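Local coordinates for CELL WALL surface anchor family protein (Streptococcus pneumoniae, PDB 3ZGH), which probably acts as an adhesin on the pneumococcal surface, its basic MSCRAMM-type domain binding keratin 10, at residues Leu58-Thr63 / Ser157-Pro162. Residues are numbered along the deposited sequence; the frame is centred on the assembly and turned at random.
Sequences LTFTYT and SSWTVP
F60 and W159 sit opposite each other as a hydrogen-bonded pair where two central strands of the antiparallel sheet of this MSCRAMM-type domain run side by side. Six backbone hydrogen bonds fix the register; among them F60 N reaches W159 O at 2.8 Å, with an N-H...O angle of 174°. The F60 ring and the five-membered ring of W159 are almost parallel, 8° apart, but slid so far that they barely overlap; F60 CD2 comes to 3.3 Å from W159 NE1. The better cover is a CH-pi contact, with F60 CB over one indole face, 3.6 Å from the centroid of the six-membered ring. W159 CG sits between its own backbone N and carbonyl carbon (chi1 62°), which turns the indole back toward strand 58-63 and brings CZ3 to Y62 CB. V161 CG2, on a slim branched side chain suited to a place between two rings, touches F60 CE2 at 3.8 Å while lying at the indole edge, in its plane. On the partly exposed other face, beta-branched T59, T61 and T160 favour the extended backbone and offer hydroxyls; T59 OG1 lies 3.7 Å from T160 CG2. L58, Y62 and S157 share the buried, largely apolar face, where F170 and F172 meet F60 and Y62 edge-to-face and W138 packs against W159. Its polar ends are satisfied: Y62 OH bonds to N88 O and Y175 N, S157 OG to N111 OD1 and N88 ND2.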
# COMPACT_ATOMS: atom_id res chain seq x y z
N LEU A 58 6.59 -12.30 -6.87
CA LEU A 58 6.54 -11.46 -5.70
C LEU A 58 5.07 -11.23 -5.38
O LEU A 58 4.28 -10.96 -6.30
CB LEU A 58 7.18 -10.10 -5.96
CG LEU A 58 8.68 -10.02 -6.23
CD1 LEU A 58 9.12 -8.55 -6.45
CD2 LEU A 58 9.48 -10.68 -5.07
N THR A 59 4.72 -11.35 -4.10
CA THR A 59 3.38 -10.97 -3.62
C THR A 59 3.53 -9.74 -2.74
O THR A 59 4.31 -9.73 -1.78
CB THR A 59 2.76 -12.10 -2.81
OG1 THR A 59 2.68 -13.26 -3.65
CG2 THR A 59 1.32 -11.73 -2.29
N PHE A 60 2.79 -8.70 -3.10
CA PHE A 60 2.80 -7.43 -2.38
C PHE A 60 1.48 -7.28 -1.61
O PHE A 60 0.39 -7.51 -2.19
CB PHE A 60 2.90 -6.27 -3.39
CG PHE A 60 4.24 -6.12 -4.05
CD1 PHE A 60 5.14 -5.17 -3.60
CD2 PHE A 60 4.58 -6.88 -5.16
CE1 PHE A 60 6.39 -5.01 -4.23
CE2 PHE A 60 5.79 -6.68 -5.82
CZ PHE A 60 6.71 -5.77 -5.33
N THR A 61 1.56 -6.86 -0.35
CA THR A 61 0.36 -6.53 0.45
C THR A 61 0.63 -5.17 1.11
O THR A 61 1.55 -5.02 1.93
CB THR A 61 0.05 -7.59 1.53
OG1 THR A 61 -0.05 -8.88 0.92
CG2 THR A 61 -1.30 -7.29 2.24
N TYR A 62 -0.17 -4.19 0.72
CA TYR A 62 0.02 -2.80 1.08
C TYR A 62 -1.18 -2.28 1.86
O TYR A 62 -2.29 -2.30 1.35
CB TYR A 62 0.15 -2.02 -0.23
CG TYR A 62 0.01 -0.52 -0.14
CD1 TYR A 62 0.78 0.23 0.73
CD2 TYR A 62 -0.86 0.16 -1.00
CE1 TYR A 62 0.66 1.62 0.78
CE2 TYR A 62 -0.98 1.51 -0.96
CZ TYR A 62 -0.23 2.23 -0.08
OH TYR A 62 -0.38 3.59 -0.10
N THR A 63 -0.95 -1.79 3.07
CA THR A 63 -2.03 -1.37 3.97
C THR A 63 -1.77 0.05 4.43
O THR A 63 -0.65 0.37 4.83
CB THR A 63 -2.12 -2.27 5.22
OG1 THR A 63 -2.41 -3.60 4.83
CG2 THR A 63 -3.23 -1.80 6.19
N SER A 157 -4.38 -3.24 -0.29
CA SER A 157 -4.34 -3.61 -1.69
C SER A 157 -3.28 -4.69 -1.83
O SER A 157 -2.23 -4.64 -1.12
CB SER A 157 -3.96 -2.39 -2.53
OG SER A 157 -4.96 -1.35 -2.50
N SER A 158 -3.51 -5.69 -2.69
CA SER A 158 -2.48 -6.72 -2.88
C SER A 158 -2.44 -7.12 -4.34
O SER A 158 -3.46 -7.03 -5.05
CB SER A 158 -2.73 -7.97 -2.03
OG SER A 158 -3.99 -8.54 -2.40
N TRP A 159 -1.25 -7.55 -4.79
CA TRP A 159 -1.05 -7.95 -6.19
C TRP A 159 0.18 -8.86 -6.22
O TRP A 159 0.96 -8.89 -5.25
CB TRP A 159 -0.87 -6.74 -7.10
CG TRP A 159 0.33 -5.88 -6.80
CD1 TRP A 159 1.58 -5.93 -7.41
CD2 TRP A 159 0.41 -4.84 -5.83
NE1 TRP A 159 2.43 -5.01 -6.84
CE2 TRP A 159 1.74 -4.32 -5.87
CE3 TRP A 159 -0.49 -4.32 -4.90
CZ2 TRP A 159 2.17 -3.30 -5.04
CZ3 TRP A 159 -0.06 -3.28 -4.06
CH2 TRP A 159 1.26 -2.79 -4.15
N THR A 160 0.34 -9.58 -7.32
CA THR A 160 1.52 -10.38 -7.53
C THR A 160 2.25 -9.89 -8.77
O THR A 160 1.67 -9.22 -9.65
CB THR A 160 1.15 -11.86 -7.71
OG1 THR A 160 0.27 -11.97 -8.82
CG2 THR A 160 0.46 -12.42 -6.44
N VAL A 161 3.53 -10.25 -8.87
CA VAL A 161 4.34 -9.90 -10.05
C VAL A 161 5.21 -11.11 -10.36
O VAL A 161 5.95 -11.57 -9.48
CB VAL A 161 5.27 -8.68 -9.77
CG1 VAL A 161 6.02 -8.30 -11.03
CG2 VAL A 161 4.46 -7.45 -9.25
N PRO A 162 5.13 -11.63 -11.59
CA PRO A 162 5.94 -12.82 -11.91
C PRO A 162 7.42 -12.51 -11.85
O PRO A 162 7.85 -11.42 -12.23
CB PRO A 162 5.54 -13.16 -13.36
CG PRO A 162 4.22 -12.44 -13.60
CD PRO A 162 4.24 -11.23 -12.70